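PDB 3EZS: aminotransferase AspB from Helicobacter pylori 26695, which probably binds pyridoxal 5'-phosphate and catalyses the transfer of amino groups between amino acids and keto acids. Local coordinates for residues A[59-69]-A[81-89]; A[69-77]-A[197-207]. One frame throughout, in Å; residues are numbered along the deposited sequence.

Contact 1 of 2, residues A[59-69]-A[81-89]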
loop_
_atom_site.group_PDB
_atom_site.type_symbol
_atom_site.label_atom_id
_atom_site.label_comp_id
_atom_site.label_asym_id
_atom_site.label_seq_id
_atom_site.Cartn_x
_atom_site.Cartn_y
_atom_site.Cartn_z
ATOM N N ALA A 59 9.742 6.609 -0.862
ATOM C CA ALA A 59 9.571 8.040 -1.132
ATOM C C ALA A 59 9.215 8.335 -2.592
ATOM O O ALA A 59 8.912 9.485 -2.929
ATOM C CB ALA A 59 10.841 8.785 -0.772
ATOM N N PHE A 60 9.258 7.312 -3.450
ATOM C CA PHE A 60 9.051 7.457 -4.892
ATOM C C PHE A 60 10.222 8.260 -5.471
ATOM O O PHE A 60 10.985 8.875 -4.743
ATOM C CB PHE A 60 7.707 8.116 -5.238
ATOM C CG PHE A 60 6.500 7.299 -4.854
ATOM C CD1 PHE A 60 6.056 7.263 -3.554
ATOM C CD2 PHE A 60 5.792 6.596 -5.813
ATOM C CE1 PHE A 60 4.943 6.534 -3.201
ATOM C CE2 PHE A 60 4.675 5.853 -5.465
ATOM C CZ PHE A 60 4.246 5.829 -4.158
ATOM N N GLU A 61 10.349 8.250 -6.788
ATOM C CA GLU A 61 11.446 8.916 -7.460
ATOM C C GLU A 61 11.395 10.428 -7.319
ATOM O O GLU A 61 10.325 11.023 -7.345
ATOM C CB GLU A 61 11.457 8.526 -8.948
ATOM C CG GLU A 61 11.816 7.060 -9.195
ATOM C CD GLU A 61 13.194 6.726 -8.642
ATOM O OE1 GLU A 61 14.175 7.337 -9.111
ATOM O OE2 GLU A 61 13.301 5.860 -7.743
ATOM N N GLU A 62 12.572 11.033 -7.185
ATOM C CA GLU A 62 12.710 12.482 -7.096
ATOM C C GLU A 62 12.042 13.201 -8.250
ATOM O O GLU A 62 11.488 14.275 -8.062
ATOM C CB GLU A 62 14.193 12.882 -7.090
ATOM C CG GLU A 62 14.860 12.694 -5.748
ATOM C CD GLU A 62 14.210 13.568 -4.697
ATOM O OE1 GLU A 62 14.007 14.777 -4.970
ATOM O OE2 GLU A 62 13.888 13.045 -3.611
ATOM N N SER A 63 12.117 12.605 -9.444
ATOM C CA SER A 63 11.536 13.203 -10.631
ATOM C C SER A 63 10.017 13.277 -10.515
ATOM O O SER A 63 9.423 14.228 -10.947
ATOM C CB SER A 63 11.979 12.436 -11.877
ATOM O OG SER A 63 11.619 11.066 -11.808
ATOM N N LEU A 64 9.396 12.277 -9.920
ATOM C CA LEU A 64 7.938 12.292 -9.705
ATOM C C LEU A 64 7.538 13.371 -8.684
ATOM O O LEU A 64 6.606 14.120 -8.927
ATOM C CB LEU A 64 7.437 10.908 -9.269
ATOM C CG LEU A 64 5.949 10.793 -8.918
ATOM C CD1 LEU A 64 5.039 11.186 -10.106
ATOM C CD2 LEU A 64 5.665 9.379 -8.406
ATOM N N ARG A 65 8.264 13.463 -7.568
ATOM C CA ARG A 65 7.972 14.480 -6.542
ATOM C C ARG A 65 8.054 15.886 -7.137
ATOM O O ARG A 65 7.166 16.726 -6.892
ATOM C CB ARG A 65 8.907 14.330 -5.335
ATOM C CG ARG A 65 8.567 13.109 -4.473
ATOM C CD ARG A 65 9.688 12.677 -3.533
ATOM N NE ARG A 65 9.931 13.573 -2.402
ATOM C CZ ARG A 65 10.821 14.562 -2.372
ATOM N NH1 ARG A 65 11.578 14.844 -3.426
ATOM N NH2 ARG A 65 10.953 15.290 -1.268
ATOM N N ALA A 66 9.105 16.136 -7.922
ATOM C CA ALA A 66 9.282 17.423 -8.610
ATOM C C ALA A 66 8.131 17.705 -9.585
ATOM O O ALA A 66 7.638 18.821 -9.636
ATOM C CB ALA A 66 10.638 17.465 -9.340
ATOM N N ALA A 67 7.698 16.701 -10.352
ATOM C CA ALA A 67 6.553 16.877 -11.265
ATOM C C ALA A 67 5.289 17.207 -10.475
ATOM O O ALA A 67 4.463 18.016 -10.919
ATOM C CB ALA A 67 6.321 15.630 -12.117
ATOM N N GLN A 68 5.123 16.584 -9.308
ATOM C CA GLN A 68 3.948 16.856 -8.482
ATOM C C GLN A 68 3.996 18.275 -7.901
ATOM O O GLN A 68 2.969 18.968 -7.825
ATOM C CB GLN A 68 3.807 15.789 -7.398
ATOM C CG GLN A 68 3.421 14.405 -7.964
ATOM C CD GLN A 68 3.309 13.328 -6.894
ATOM O OE1 GLN A 68 4.089 13.307 -5.943
ATOM N NE2 GLN A 68 2.354 12.412 -7.064
ATOM N N ARG A 69 5.188 18.703 -7.479
ATOM C CA ARG A 69 5.360 20.062 -6.988
ATOM C C ARG A 69 5.089 21.072 -8.117
ATOM O O ARG A 69 4.444 22.095 -7.895
ATOM C CB ARG A 69 6.752 20.280 -6.393
ATOM C CG ARG A 69 7.011 19.447 -5.149
ATOM C CD ARG A 69 8.178 19.980 -4.312
ATOM N NE ARG A 69 9.443 19.977 -5.039
ATOM C CZ ARG A 69 10.231 18.916 -5.200
ATOM N NH1 ARG A 69 9.909 17.735 -4.687
ATOM N NH2 ARG A 69 11.353 19.037 -5.888
ATOM N N LYS A 81 8.043 23.622 -0.949
ATOM C CA LYS A 81 9.416 23.268 -0.666
ATOM C C LYS A 81 9.535 21.740 -0.735
ATOM O O LYS A 81 8.529 21.031 -0.683
ATOM C CB LYS A 81 9.824 23.828 0.701
ATOM C CG LYS A 81 9.782 25.359 0.709
ATOM C CD LYS A 81 9.956 25.973 2.071
ATOM C CE LYS A 81 9.869 27.495 1.982
ATOM N NZ LYS A 81 8.500 27.985 1.663
ATOM N N GLU A 82 10.756 21.243 -0.856
ATOM C CA GLU A 82 10.991 19.815 -0.990
ATOM C C GLU A 82 10.479 18.934 0.140
ATOM O O GLU A 82 10.102 17.804 -0.112
ATOM C CB GLU A 82 12.482 19.549 -1.256
ATOM C CG GLU A 82 12.961 20.110 -2.619
ATOM C CD GLU A 82 14.448 19.864 -2.889
ATOM O OE1 GLU A 82 15.138 19.233 -2.050
ATOM O OE2 GLU A 82 14.934 20.327 -3.942
ATOM N N ASN A 83 10.476 19.440 1.368
ATOM C CA ASN A 83 9.966 18.675 2.510
ATOM C C ASN A 83 8.473 18.968 2.792
ATOM O O ASN A 83 7.928 18.535 3.819
ATOM C CB ASN A 83 10.857 18.867 3.763
ATOM C CG ASN A 83 11.010 20.332 4.182
ATOM O OD1 ASN A 83 10.554 21.243 3.492
ATOM N ND2 ASN A 83 11.666 20.558 5.317
ATOM N N GLU A 84 7.809 19.665 1.867
ATOM C CA GLU A 84 6.387 20.007 2.002
ATOM C C GLU A 84 5.449 19.186 1.101
ATOM O O GLU A 84 4.263 19.496 0.985
ATOM C CB GLU A 84 6.183 21.517 1.793
ATOM C CG GLU A 84 6.660 22.295 2.993
ATOM C CD GLU A 84 6.643 23.790 2.824
ATOM O OE1 GLU A 84 6.498 24.273 1.680
ATOM O OE2 GLU A 84 6.815 24.474 3.864
ATOM N N LEU A 85 5.970 18.136 0.479
ATOM C CA LEU A 85 5.144 17.265 -0.362
ATOM C C LEU A 85 5.691 15.854 -0.311
ATOM O O LEU A 85 6.899 15.651 -0.446
ATOM C CB LEU A 85 5.086 17.786 -1.787
ATOM C CG LEU A 85 4.270 16.950 -2.782
ATOM C CD1 LEU A 85 3.581 17.852 -3.804
ATOM C CD2 LEU A 85 5.121 15.881 -3.467
ATOM N N ILE A 86 4.812 14.898 -0.035
ATOM C CA ILE A 86 5.162 13.478 -0.034
ATOM C C ILE A 86 4.337 12.778 -1.115
ATOM O O ILE A 86 3.136 13.009 -1.200
ATOM C CB ILE A 86 4.937 12.813 1.365
ATOM C CG1 ILE A 86 6.066 13.206 2.342
ATOM C CG2 ILE A 86 4.900 11.276 1.264
ATOM C CD1 ILE A 86 6.004 12.507 3.680
ATOM N N SER A 87 4.996 11.955 -1.941
ATOM C CA SER A 87 4.347 11.176 -3.007
ATOM C C SER A 87 3.692 9.950 -2.384
ATOM O O SER A 87 4.317 9.275 -1.540
ATOM C CB SER A 87 5.375 10.694 -4.045
ATOM O OG SER A 87 5.952 11.756 -4.791
ATOM N N THR A 88 2.462 9.642 -2.798
ATOM C CA THR A 88 1.712 8.511 -2.238
ATOM C C THR A 88 1.079 7.613 -3.322
ATOM O O THR A 88 1.032 7.972 -4.496
ATOM C CB THR A 88 0.611 9.025 -1.277
ATOM O OG1 THR A 88 -0.414 9.697 -2.021
ATOM C CG2 THR A 88 1.193 9.986 -0.253
ATOM N N LEU A 89 0.591 6.451 -2.896
ATOM C CA LEU A 89 0.015 5.461 -3.788
ATOM C C LEU A 89 -1.483 5.727 -3.936
ATOM O O LEU A 89 -2.310 4.909 -3.558
ATOM C CB LEU A 89 0.281 4.049 -3.227
ATOM C CG LEU A 89 0.281 2.930 -4.262
ATOM C CD1 LEU A 89 1.524 3.128 -5.158
ATOM C CD2 LEU A 89 0.279 1.566 -3.625
HETATM O O HOH W 1 7.722 11.290 -1.287
HETATM O O HOH W 2 9.084 14.782 1.513
HETATM O O HOH W 3 13.948 16.317 -2.198
HETATM O O HOH W 4 8.732 16.895 -2.169
#

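Contact 2 of 2, residues A[69-77]-A[197-207]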
loop_
_atom_site.group_PDB
_atom_site.type_symbol
_atom_site.label_atom_id
_atom_site.label_comp_id
_atom_site.label_asym_id
_atom_site.label_seq_id
_atom_site.Cartn_x
_atom_site.Cartn_y
_atom_site.Cartn_z
ATOM N N ARG A 69 5.188 18.703 -7.479
ATOM C CA ARG A 69 5.360 20.062 -6.988
ATOM C C ARG A 69 5.089 21.072 -8.117
ATOM O O ARG A 69 4.444 22.095 -7.895
ATOM C CB ARG A 69 6.752 20.280 -6.393
ATOM C CG ARG A 69 7.011 19.447 -5.149
ATOM C CD ARG A 69 8.178 19.980 -4.312
ATOM N NE ARG A 69 9.443 19.977 -5.039
ATOM C CZ ARG A 69 10.231 18.916 -5.200
ATOM N NH1 ARG A 69 9.909 17.735 -4.687
ATOM N NH2 ARG A 69 11.353 19.037 -5.888
ATOM N N GLY A 70 5.582 20.784 -9.317
ATOM C CA GLY A 70 5.359 21.666 -10.472
ATOM C C GLY A 70 3.873 21.855 -10.737
ATOM O O GLY A 70 3.412 22.972 -10.982
ATOM N N PHE A 71 3.133 20.749 -10.668
ATOM C CA PHE A 71 1.672 20.777 -10.773
ATOM C C PHE A 71 1.047 21.736 -9.751
ATOM O O PHE A 71 0.208 22.577 -10.107
ATOM C CB PHE A 71 1.059 19.373 -10.600
ATOM C CG PHE A 71 -0.422 19.409 -10.348
ATOM C CD1 PHE A 71 -1.298 19.738 -11.371
ATOM C CD2 PHE A 71 -0.929 19.184 -9.085
ATOM C CE1 PHE A 71 -2.627 19.830 -11.138
ATOM C CE2 PHE A 71 -2.260 19.277 -8.848
ATOM C CZ PHE A 71 -3.122 19.574 -9.888
ATOM N N PHE A 72 1.461 21.622 -8.492
ATOM C CA PHE A 72 0.902 22.456 -7.422
ATOM C C PHE A 72 1.184 23.946 -7.668
ATOM O O PHE A 72 0.320 24.797 -7.421
ATOM C CB PHE A 72 1.391 22.012 -6.045
ATOM C CG PHE A 72 0.435 22.332 -4.943
ATOM C CD1 PHE A 72 -0.567 21.440 -4.612
ATOM C CD2 PHE A 72 0.502 23.530 -4.272
ATOM C CE1 PHE A 72 -1.460 21.729 -3.620
ATOM C CE2 PHE A 72 -0.394 23.820 -3.280
ATOM C CZ PHE A 72 -1.376 22.925 -2.954
ATOM N N LYS A 73 2.376 24.244 -8.184
ATOM C CA LYS A 73 2.753 25.605 -8.538
ATOM C C LYS A 73 1.890 26.163 -9.662
ATOM O O LYS A 73 1.310 27.220 -9.508
ATOM C CB LYS A 73 4.239 25.674 -8.931
ATOM C CG LYS A 73 4.753 27.088 -9.226
ATOM C CD LYS A 73 6.252 27.103 -9.572
ATOM N N ARG A 74 1.798 25.461 -10.783
ATOM C CA ARG A 74 0.972 25.916 -11.889
ATOM C C ARG A 74 -0.486 26.064 -11.504
ATOM O O ARG A 74 -1.140 27.033 -11.888
ATOM C CB ARG A 74 1.022 24.933 -13.048
ATOM C CG ARG A 74 2.381 24.779 -13.747
ATOM C CD ARG A 74 2.174 24.038 -15.076
ATOM N NE ARG A 74 1.469 22.771 -14.897
ATOM C CZ ARG A 74 2.044 21.608 -14.582
ATOM N NH1 ARG A 74 3.354 21.503 -14.367
ATOM N NH2 ARG A 74 1.294 20.527 -14.467
ATOM N N ARG A 75 -0.985 25.111 -10.723
ATOM C CA ARG A 75 -2.400 25.068 -10.386
ATOM C C ARG A 75 -2.825 25.995 -9.261
ATOM O O ARG A 75 -3.879 26.612 -9.362
ATOM C CB ARG A 75 -2.826 23.627 -10.064
ATOM C CG ARG A 75 -4.263 23.466 -9.570
ATOM C CD ARG A 75 -5.336 23.940 -10.564
ATOM N NE ARG A 75 -6.641 23.670 -9.971
ATOM C CZ ARG A 75 -7.297 24.470 -9.129
ATOM N NH1 ARG A 75 -6.834 25.655 -8.785
ATOM N NH2 ARG A 75 -8.450 24.070 -8.629
ATOM N N PHE A 76 -2.033 26.075 -8.199
ATOM C CA PHE A 76 -2.395 26.890 -7.033
ATOM C C PHE A 76 -1.508 28.099 -6.779
ATOM O O PHE A 76 -1.724 28.811 -5.796
ATOM C CB PHE A 76 -2.475 26.001 -5.771
ATOM C CG PHE A 76 -3.416 24.839 -5.922
ATOM C CD1 PHE A 76 -4.791 25.039 -5.868
ATOM C CD2 PHE A 76 -2.932 23.543 -6.129
ATOM C CE1 PHE A 76 -5.666 23.986 -6.016
ATOM C CE2 PHE A 76 -3.798 22.472 -6.279
ATOM C CZ PHE A 76 -5.170 22.692 -6.225
ATOM N N LYS A 77 -0.520 28.323 -7.647
ATOM C CA LYS A 77 0.428 29.454 -7.526
ATOM C C LYS A 77 1.235 29.437 -6.228
ATOM O O LYS A 77 1.616 30.484 -5.705
ATOM C CB LYS A 77 -0.304 30.797 -7.674
ATOM C CG LYS A 77 -1.310 30.869 -8.831
ATOM C CD LYS A 77 -0.696 30.454 -10.152
ATOM N N SER A 197 -10.341 18.728 -6.910
ATOM C CA SER A 197 -9.926 20.094 -7.208
ATOM C C SER A 197 -9.740 20.379 -8.701
ATOM O O SER A 197 -9.736 21.531 -9.095
ATOM C CB SER A 197 -8.677 20.462 -6.393
ATOM O OG SER A 197 -7.622 19.565 -6.671
ATOM N N GLU A 198 -9.609 19.340 -9.526
ATOM C CA GLU A 198 -9.472 19.514 -10.968
ATOM C C GLU A 198 -10.769 19.221 -11.719
ATOM O O GLU A 198 -10.783 19.249 -12.948
ATOM C CB GLU A 198 -8.347 18.614 -11.504
ATOM C CG GLU A 198 -6.937 19.073 -11.160
ATOM C CD GLU A 198 -6.467 20.176 -12.083
ATOM O OE1 GLU A 198 -6.996 21.294 -11.982
ATOM O OE2 GLU A 198 -5.577 19.918 -12.929
ATOM N N ILE A 199 -11.845 18.936 -10.983
ATOM C CA ILE A 199 -13.144 18.641 -11.563
ATOM C C ILE A 199 -13.999 19.844 -11.229
ATOM O O ILE A 199 -14.523 19.956 -10.138
ATOM C CB ILE A 199 -13.768 17.321 -10.999
ATOM C CG1 ILE A 199 -12.747 16.165 -11.022
ATOM C CG2 ILE A 199 -15.043 16.949 -11.773
ATOM C CD1 ILE A 199 -12.054 15.972 -12.394
ATOM N N TYR A 200 -14.102 20.774 -12.165
ATOM C CA TYR A 200 -14.851 21.993 -11.942
ATOM C C TYR A 200 -15.317 22.547 -13.283
ATOM O O TYR A 200 -14.750 22.247 -14.335
ATOM C CB TYR A 200 -14.024 23.018 -11.151
ATOM C CG TYR A 200 -12.766 23.476 -11.846
ATOM C CD1 TYR A 200 -12.770 24.575 -12.691
ATOM C CD2 TYR A 200 -11.571 22.803 -11.658
ATOM C CE1 TYR A 200 -11.594 24.992 -13.332
ATOM C CE2 TYR A 200 -10.401 23.202 -12.290
ATOM C CZ TYR A 200 -10.419 24.286 -13.116
ATOM O OH TYR A 200 -9.255 24.652 -13.725
ATOM N N GLU A 201 -16.346 23.381 -13.220
ATOM C CA GLU A 201 -17.031 23.862 -14.405
ATOM C C GLU A 201 -16.575 25.217 -14.899
ATOM O O GLU A 201 -16.383 25.400 -16.092
ATOM C CB GLU A 201 -18.529 23.914 -14.082
ATOM C CG GLU A 201 -19.435 24.320 -15.215
ATOM C CD GLU A 201 -20.844 24.581 -14.738
ATOM O OE1 GLU A 201 -21.262 23.972 -13.733
ATOM O OE2 GLU A 201 -21.531 25.395 -15.373
ATOM N N ASN A 202 -16.456 26.179 -13.987
ATOM C CA ASN A 202 -16.079 27.543 -14.352
ATOM C C ASN A 202 -14.774 27.942 -13.645
ATOM O O ASN A 202 -13.676 27.704 -14.148
ATOM C CB ASN A 202 -17.222 28.533 -13.979
ATOM C CG ASN A 202 -18.565 28.167 -14.594
ATOM O OD1 ASN A 202 -18.643 27.725 -15.736
ATOM N ND2 ASN A 202 -19.641 28.381 -13.832
ATOM N N THR A 203 -14.910 28.490 -12.445
ATOM C CA THR A 203 -13.788 28.985 -11.695
ATOM C C THR A 203 -13.158 27.836 -10.885
ATOM O O THR A 203 -13.877 27.017 -10.286
ATOM C CB THR A 203 -14.219 30.220 -10.839
ATOM O OG1 THR A 203 -13.157 30.590 -9.946
ATOM C CG2 THR A 203 -15.496 29.943 -10.042
ATOM N N PRO A 204 -11.818 27.736 -10.897
ATOM C CA PRO A 204 -11.227 26.625 -10.167
ATOM C C PRO A 204 -11.396 26.769 -8.655
ATOM O O PRO A 204 -11.323 27.869 -8.149
ATOM C CB PRO A 204 -9.738 26.686 -10.546
ATOM C CG PRO A 204 -9.635 27.674 -11.664
ATOM C CD PRO A 204 -10.800 28.579 -11.550
ATOM N N PRO A 205 -11.648 25.667 -7.940
ATOM C CA PRO A 205 -11.788 25.778 -6.485
ATOM C C PRO A 205 -10.448 26.057 -5.778
ATOM O O PRO A 205 -9.388 25.658 -6.256
ATOM C CB PRO A 205 -12.304 24.401 -6.086
ATOM C CG PRO A 205 -11.713 23.488 -7.118
ATOM C CD PRO A 205 -11.827 24.274 -8.398
ATOM N N PRO A 206 -10.487 26.745 -4.634
ATOM C CA PRO A 206 -9.228 27.018 -3.969
ATOM C C PRO A 206 -8.705 25.862 -3.115
ATOM O O PRO A 206 -9.493 25.065 -2.575
ATOM C CB PRO A 206 -9.567 28.202 -3.085
ATOM C CG PRO A 206 -11.031 28.060 -2.787
ATOM C CD PRO A 206 -11.643 27.309 -3.920
ATOM N N SER A 207 -7.381 25.746 -3.024
ATOM C CA SER A 207 -6.772 24.775 -2.108
ATOM C C SER A 207 -6.735 25.380 -0.710
ATOM O O SER A 207 -6.636 26.583 -0.550
ATOM C CB SER A 207 -5.345 24.440 -2.506
ATOM O OG SER A 207 -4.724 23.621 -1.532
#

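Contact 1 of 2, residues A[59-69]-A[81-89]
Water 4 is gripped from both sides of the contact: it donates to the carbonyls of E82 (O to water 2.6 Å) and L85, and accepts from R69 NH1 of the helix. The R69 guanidinium lies between A66 CA, toward the rim of one face, and E82 CG, toward the rim of the other and 3.8 Å above the plane. E82 OE2 sits well out of that plane, 4.3 Å from R69 NH2, so any attraction between them is probably electrostatic only, with no N-H aimed at the oxygen. L85, its CG turned away from the backbone N (chi1 179°), brings CD1 to 4.0 Å from R69 CG and sets CD2 against the amide oxygen of Q68.

At S87 the strand is tied directly to the helix. In one of the two conformers of the serine, OG donates to Q68 OE1 over 2.7 Å, tilted 33° from the carbonyl plane; Q68 NE2 is held in turn by the carbonyl of G241 on the neighbouring strand, which fixes the rotation of the amide. The F60 ring meets the S87-L89 backbone, with CE1 near S87 O and CZ near T88 C, and L89 CD1 meets the ring edge in plane, 4.0 Å from F60 CZ. L89 also touches L89 of the second subunit. Water 1 bridges A59 O and the amide of S87, 2.9 Å from S87 N.

E84, I86 and T88 pair their backbones with strand 241-245, whereas the L85 carbonyl and S87 amide of this edge strand turn to waters. Helix 62-76 thus grips the strand through a mixed seam: leucine packing and, in one serine conformer, a side-chain hydrogen bond where it is buried, water-mediated links and one loose pairing of charges where it is wetter.

Contact 2 of 2, residues A[69-77]-A[197-207]
The guanidinium of R75 is sandwiched, F76 CE1 lying over one face and P204 CB over the other, while three oxygens, S197 O, P205 O and E198 OE1, line its edge. The F76 ring is covered in the same way: the CG of R75 stands over its centre on one face, and S207 CB makes a CH-pi contact on the other, 3.8 Å from the ring centroid. S197 OG, itself bonded to E194 O, lies at the F76 edge.

R75 NH2 serves two backbone carbonyls at once. Its bond to S197 O is 2.9 Å and nearly straight, at 170°; the one to P205 O is 3.0 Å and arrives in the carbonyl plane, on a lone pair. NE completes the grip with a salt bridge to E198 OE1 of 3.1 Å, more bent at 137°. An anti first torsion (chi1 175°) followed by a bend at chi2 brings the group across the F76 ring to these acceptors.

E198 divides its carboxylate: OE2 lies 3.5 Å from CE1 at the edge of the F71 ring and forms a salt bridge with R232, so the glutamate stands between two arginines, which would favour its charged form. F72 offers its ring edge to S207 OG, 3.7 Å from CZ. That hydroxyl caps helix 208-214 at the amide of L209 and also bonds E194, while E210 returns a bond to the S207 amide.

The C-terminal end of helix 62-76 is thereby clamped to the proline-rich loop between strand 189-193 and helix 208-214, with R75 as the main polar tie between the helix and a connecting loop of the aminotransferase large domain.

Overall arrangement
Contacts 1 and 2 lie along one helix, 62-76: its N-terminal half rests on edge strand 85-88, its C-terminal end on loop 197-207. Their centres are about 17 Å apart, and R69, common to both ranges, makes its contacts in contact 1. Contact 1 is the more peripheral, with its centre about 20 Å from the chain centre against about 14 Å for contact 2, and reaches the second subunit through L89. The seven-stranded mixed sheet, with 241-245 antiparallel to its neighbours, is that of fold-type I pyridoxal-phosphate enzymes. In such enzymes the loops after the strands equivalent to 189-193 and 223-228 usually carry cofactor-binding residues; segment 197-207 is part of the loop after 189-193 and packs on strand 223-228.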